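CCHC-type domain-containing protein (Trypanosoma brucei brucei, PDB 7C4B) probably acts as an RNase D-type 3'-5' exonuclease that trims RNA with the help of metal ions, and carries zinc knuckles that bind nucleotides. Local coordinates at residues I38-E43 with V60-D65; Y146-V151 with I195-N200. All coordinates share one frame; numbering follows the deposited sequence.

Interaction 1: residues I38-E43 with V60-D65. With MN (manganese (II) ion), chain E; MN (manganese (II) ion), chain D.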
loop_
_atom_site.group_PDB
_atom_site.type_symbol
_atom_site.label_atom_id
_atom_site.label_comp_id
_atom_site.label_asym_id
_atom_site.label_seq_id
_atom_site.Cartn_x
_atom_site.Cartn_y
_atom_site.Cartn_z
ATOM N N ILE A 38 2.235 -10.509 -6.944
ATOM C CA ILE A 38 3.326 -9.705 -7.488
ATOM C C ILE A 38 3.128 -8.265 -7.032
ATOM O O ILE A 38 2.133 -7.629 -7.399
ATOM C CB ILE A 38 3.393 -9.764 -9.023
ATOM C CG1 ILE A 38 3.600 -11.199 -9.510
ATOM C CG2 ILE A 38 4.500 -8.854 -9.544
ATOM C CD1 ILE A 38 3.573 -11.337 -11.017
ATOM N N ALA A 39 4.064 -7.752 -6.239
ATOM C CA ALA A 39 4.031 -6.353 -5.837
ATOM C C ALA A 39 4.607 -5.483 -6.947
ATOM O O ALA A 39 5.629 -5.821 -7.548
ATOM C CB ALA A 39 4.815 -6.149 -4.540
ATOM N N LEU A 40 3.945 -4.359 -7.220
ATOM C CA LEU A 40 4.292 -3.520 -8.358
ATOM C C LEU A 40 4.416 -2.063 -7.937
ATOM O O LEU A 40 3.732 -1.600 -7.021
ATOM C CB LEU A 40 3.251 -3.633 -9.482
ATOM C CG LEU A 40 3.192 -4.964 -10.231
ATOM C CD1 LEU A 40 2.107 -4.923 -11.296
ATOM C CD2 LEU A 40 4.542 -5.284 -10.850
ATOM N N ASP A 41 5.294 -1.345 -8.635
ATOM C CA ASP A 41 5.489 0.083 -8.426
ATOM C C ASP A 41 6.081 0.662 -9.704
ATOM O O ASP A 41 6.501 -0.072 -10.600
ATOM C CB ASP A 41 6.387 0.352 -7.211
ATOM C CG ASP A 41 6.269 1.776 -6.695
ATOM O OD1 ASP A 41 5.219 2.413 -6.925
ATOM O OD2 ASP A 41 7.225 2.257 -6.053
ATOM N N ILE A 42 6.102 1.991 -9.783
ATOM C CA ILE A 42 6.604 2.697 -10.957
ATOM C C ILE A 42 7.438 3.888 -10.505
ATOM O O ILE A 42 7.054 4.616 -9.584
ATOM C CB ILE A 42 5.454 3.164 -11.878
ATOM C CG1 ILE A 42 4.769 1.973 -12.549
ATOM C CG2 ILE A 42 5.959 4.140 -12.936
ATOM C CD1 ILE A 42 3.653 2.375 -13.490
ATOM N N GLU A 43 8.586 4.078 -11.151
ATOM C CA GLU A 43 9.349 5.315 -11.063
ATOM C C GLU A 43 9.277 6.016 -12.412
ATOM O O GLU A 43 9.607 5.421 -13.444
ATOM C CB GLU A 43 10.806 5.051 -10.674
ATOM C CG GLU A 43 10.985 4.375 -9.319
ATOM C CD GLU A 43 10.500 5.227 -8.159
ATOM O OE1 GLU A 43 10.466 6.469 -8.298
ATOM O OE2 GLU A 43 10.153 4.653 -7.105
ATOM N N VAL A 60 9.805 0.013 -13.849
ATOM C CA VAL A 60 8.700 -0.718 -13.240
ATOM C C VAL A 60 9.313 -1.745 -12.303
ATOM O O VAL A 60 10.099 -2.597 -12.738
ATOM C CB VAL A 60 7.799 -1.395 -14.285
ATOM C CG1 VAL A 60 6.747 -2.258 -13.593
ATOM C CG2 VAL A 60 7.131 -0.354 -15.168
ATOM N N GLN A 61 8.973 -1.655 -11.021
ATOM C CA GLN A 61 9.521 -2.538 -10.001
ATOM C C GLN A 61 8.550 -3.678 -9.722
ATOM O O GLN A 61 7.337 -3.469 -9.646
ATOM C CB GLN A 61 9.810 -1.770 -8.709
ATOM C CG GLN A 61 10.736 -0.577 -8.880
ATOM C CD GLN A 61 9.990 0.713 -9.151
ATOM O OE1 GLN A 61 9.573 0.978 -10.278
ATOM N NE2 GLN A 61 9.817 1.526 -8.113
ATOM N N ALA A 62 9.095 -4.884 -9.566
ATOM C CA ALA A 62 8.288 -6.073 -9.336
ATOM C C ALA A 62 8.957 -6.957 -8.295
ATOM O O ALA A 62 10.174 -7.161 -8.328
ATOM C CB ALA A 62 8.074 -6.864 -10.632
ATOM N N CYS A 63 8.151 -7.483 -7.374
ATOM C CA CYS A 63 8.642 -8.373 -6.324
ATOM C C CYS A 63 7.537 -9.369 -6.008
ATOM O O CYS A 63 6.484 -8.981 -5.492
ATOM C CB CYS A 63 9.049 -7.586 -5.081
ATOM S SG CYS A 63 9.713 -8.599 -3.742
ATOM N N SER A 64 7.772 -10.642 -6.310
ATOM C CA SER A 64 6.773 -11.687 -6.143
ATOM C C SER A 64 7.183 -12.657 -5.043
ATOM O O SER A 64 8.279 -12.581 -4.482
ATOM C CB SER A 64 6.557 -12.445 -7.458
ATOM O OG SER A 64 7.584 -13.396 -7.674
ATOM N N ASP A 65 6.274 -13.582 -4.742
ATOM C CA ASP A 65 6.507 -14.625 -3.753
ATOM C C ASP A 65 7.132 -15.880 -4.348
ATOM O O ASP A 65 7.320 -16.863 -3.624
ATOM C CB ASP A 65 5.194 -14.986 -3.045
ATOM C CG ASP A 65 4.083 -15.362 -4.015
ATOM O OD1 ASP A 65 4.356 -15.510 -5.226
ATOM O OD2 ASP A 65 2.929 -15.512 -3.562
HETATM MN MN MN E . 7.595 4.088 -5.363
HETATM MN MN MN D . 3.698 3.966 -6.422
#
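Gln61 NE2 is held by two acceptors: the backbone O of Ala188, outside both strands, and, more weakly, the carboxylate of Glu43, whose OE2 lies 3.3 Å from NE2 with a bent N-H...O angle of 122°. The two side chains cross at about a right angle, their amide and carboxylate planes turned 40° apart; the chain of Gln61 bends at chi2 (92°), which swings its amide along strand 38-43 to reach CG and OE2 of Glu43. Beside it, pointing the same way, stands Asp41, the carboxylate that bridges the two manganese ions: OD2 binds one at 2.0 Å, completed in part by Asp191, and OD1 binds the other at 2.2 Å. A weak bond from the backbone N of Ile42 to OD1 helps fix the rotation of that carboxylate. Asp41 and Glu43 are thus placed as in the DEDD exonucleases, whose first two acidic residues come from one strand of the mixed sheet, here strand 37-44 antiparallel to 57-64. Two hydrogen-bonded pairs join the backbones. Ala39 N donates to Cys63 O at 2.8 Å, from above the carbonyl plane, whereas the returning Cys63 N reaches Ala39 O on a lone pair; Asp41 and Gln61 exchange the second pair of bonds. On the face opposite the metals the contacts are apolar: Leu40 CD2 lies 3.9 Å from Ala62 CB, and Ile42 CG1 meets Val60 CG2 at 4.2 Å. At the far end of the strands Ile38 CG1 rests on Ser64 CB at 3.8 Å.

Interaction 2: residues Y146-V151 with I195-N200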
loop_
_atom_site.group_PDB
_atom_site.type_symbol
_atom_site.label_atom_id
_atom_site.label_comp_id
_atom_site.label_asym_id
_atom_site.label_seq_id
_atom_site.Cartn_x
_atom_site.Cartn_y
_atom_site.Cartn_z
ATOM N N TYR A 146 2.884 5.063 7.942
ATOM C CA TYR A 146 1.802 4.902 8.908
ATOM C C TYR A 146 1.207 3.500 8.840
ATOM O O TYR A 146 0.908 2.893 9.875
ATOM C CB TYR A 146 0.725 5.960 8.658
ATOM C CG TYR A 146 -0.365 6.027 9.709
ATOM C CD1 TYR A 146 -1.485 5.206 9.635
ATOM C CD2 TYR A 146 -0.281 6.925 10.766
ATOM C CE1 TYR A 146 -2.485 5.272 10.591
ATOM C CE2 TYR A 146 -1.275 6.998 11.725
ATOM C CZ TYR A 146 -2.373 6.169 11.633
ATOM O OH TYR A 146 -3.363 6.240 12.587
ATOM N N VAL A 147 1.039 2.967 7.628
ATOM C CA VAL A 147 0.460 1.636 7.471
ATOM C C VAL A 147 1.442 0.564 7.934
ATOM O O VAL A 147 1.049 -0.420 8.572
ATOM C CB VAL A 147 0.022 1.417 6.011
ATOM C CG1 VAL A 147 -0.416 -0.021 5.792
ATOM C CG2 VAL A 147 -1.101 2.378 5.650
ATOM N N LEU A 148 2.729 0.735 7.625
ATOM C CA LEU A 148 3.730 -0.233 8.068
ATOM C C LEU A 148 3.807 -0.295 9.588
ATOM O O LEU A 148 3.936 -1.379 10.167
ATOM C CB LEU A 148 5.097 0.116 7.478
ATOM C CG LEU A 148 5.334 -0.244 6.012
ATOM C CD1 LEU A 148 6.621 0.391 5.509
ATOM C CD2 LEU A 148 5.375 -1.754 5.839
ATOM N N LYS A 149 3.727 0.860 10.251
ATOM C CA LYS A 149 3.773 0.881 11.708
ATOM C C LYS A 149 2.483 0.337 12.312
ATOM O O LYS A 149 2.520 -0.432 13.279
ATOM C CB LYS A 149 4.045 2.303 12.200
ATOM C CG LYS A 149 3.727 2.543 13.671
ATOM C CD LYS A 149 4.591 1.694 14.595
ATOM C CE LYS A 149 6.060 2.057 14.479
ATOM N NZ LYS A 149 6.904 1.215 15.373
ATOM N N SER A 150 1.332 0.715 11.752
ATOM C CA SER A 150 0.062 0.306 12.344
ATOM C C SER A 150 -0.207 -1.178 12.124
ATOM O O SER A 150 -0.741 -1.855 13.009
ATOM C CB SER A 150 -1.078 1.148 11.774
ATOM O OG SER A 150 -2.324 0.752 12.320
ATOM N N VAL A 151 0.154 -1.702 10.956
ATOM C CA VAL A 151 -0.170 -3.085 10.613
ATOM C C VAL A 151 0.924 -4.044 11.059
ATOM O O VAL A 151 0.649 -5.060 11.704
ATOM C CB VAL A 151 -0.435 -3.203 9.096
ATOM C CG1 VAL A 151 -0.646 -4.654 8.706
ATOM C CG2 VAL A 151 -1.638 -2.364 8.705
ATOM N N ILE A 195 5.511 -3.444 0.079
ATOM C CA ILE A 195 4.179 -3.833 -0.377
ATOM C C ILE A 195 3.967 -5.331 -0.195
ATOM O O ILE A 195 2.957 -5.765 0.371
ATOM C CB ILE A 195 3.965 -3.409 -1.842
ATOM C CG1 ILE A 195 3.870 -1.886 -1.953
ATOM C CG2 ILE A 195 2.707 -4.050 -2.404
ATOM C CD1 ILE A 195 3.788 -1.384 -3.380
ATOM N N LEU A 196 4.916 -6.143 -0.669
ATOM C CA LEU A 196 4.777 -7.591 -0.536
ATOM C C LEU A 196 4.730 -8.010 0.929
ATOM O O LEU A 196 4.012 -8.949 1.290
ATOM C CB LEU A 196 5.921 -8.298 -1.263
ATOM C CG LEU A 196 5.865 -9.827 -1.258
ATOM C CD1 LEU A 196 4.599 -10.316 -1.946
ATOM C CD2 LEU A 196 7.099 -10.417 -1.923
ATOM N N LEU A 197 5.482 -7.318 1.789
ATOM C CA LEU A 197 5.431 -7.609 3.220
ATOM C C LEU A 197 4.032 -7.374 3.775
ATOM O O LEU A 197 3.508 -8.192 4.540
ATOM C CB LEU A 197 6.461 -6.757 3.968
ATOM C CG LEU A 197 6.393 -6.747 5.501
ATOM C CD1 LEU A 197 7.784 -6.679 6.078
ATOM C CD2 LEU A 197 5.565 -5.579 6.029
ATOM N N LEU A 198 3.415 -6.249 3.405
ATOM C CA LEU A 198 2.098 -5.915 3.937
ATOM C C LEU A 198 1.050 -6.945 3.545
ATOM O O LEU A 198 0.083 -7.156 4.288
ATOM C CB LEU A 198 1.676 -4.527 3.459
ATOM C CG LEU A 198 2.202 -3.345 4.268
ATOM C CD1 LEU A 198 1.787 -2.035 3.619
ATOM C CD2 LEU A 198 1.696 -3.424 5.700
ATOM N N SER A 199 1.217 -7.596 2.392
ATOM C CA SER A 199 0.225 -8.575 1.960
ATOM C C SER A 199 0.177 -9.779 2.892
ATOM O O SER A 199 -0.888 -10.383 3.062
ATOM C CB SER A 199 0.509 -9.016 0.523
ATOM O OG SER A 199 1.783 -9.623 0.411
ATOM N N ASN A 200 1.304 -10.136 3.514
ATOM C CA ASN A 200 1.298 -11.249 4.458
ATOM C C ASN A 200 0.478 -10.930 5.699
ATOM O O ASN A 200 -0.131 -11.830 6.287
ATOM C CB ASN A 200 2.727 -11.618 4.853
ATOM C CG ASN A 200 3.622 -11.841 3.655
ATOM O OD1 ASN A 200 4.318 -10.931 3.212
ATOM N ND2 ASN A 200 3.605 -13.055 3.121
#
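Leu198 reaches from helix 190-202 into the side of helix 144-152, between Val147, Leu148 and Val151. Its CB leaves the backbone across the direction of the partner helix, and the first torsion, with CG opposite the carbonyl carbon (chi1 -84°), swings the branched end over to it. CG is met by Leu148 CD2 at 3.9 Å. Beyond CG the two methyls divide the work: CD1 touches Val147 CG1 at 3.7 Å, while CD2 lies 4.0 Å from Val151 CG1 and equally near Val147 CG1. The leucine crosses all three of these side chains at roughly a right angle, its branched end set against their methyls. Val147 and Val151 are one turn apart and both start out toward helix 190-202, so that their CG1 methyls stand side by side against the end of Leu198. A second, smaller contact is made by Leu148 CD2, which also meets CD2 of Leu197 at 3.8 Å, the two leucines slanting past each other.

The segment axes run in nearly the same direction, 30° apart, and come no closer than 10.9 Å, a spacing bridged entirely by side chains. Both helices belong to the exonuclease domain, and the contact continues into helix 124-136, where Phe128 packs on Val147 and Val151, and Leu124 on Leu198. Leu148 also touches His194, a residue seen to bind zinc, one residue ahead of Ile195. Since every group meeting here is a hydrocarbon and four of the five touching residues are buried, the attraction rests on dispersion and the exclusion of water, and it sets the helix spacing without prescribing any exact polar alignment.

From the N terminus, interaction 1 comes first: strand 37-44 turns back after a short connection as strand 57-64, closing a local antiparallel loop inside the sheet. The chain then completes the remaining strands and several helices before helix 144-152 opens interaction 2, which closes the longer loop through helices 161-169 and 182-188 at helix 190-202. The two loops follow in series, neither nesting nor crossing. Yet they meet in space, because helix 190-202 lies on the sheet: Ile195 packs on the Ala39 side chain and the backbone O of Leu40, and Leu196 on the Cys63 sulfur and the backbone O of Ser64. That helix therefore links the strand pair that includes metal-binding strand 37-44 to helix 144-152.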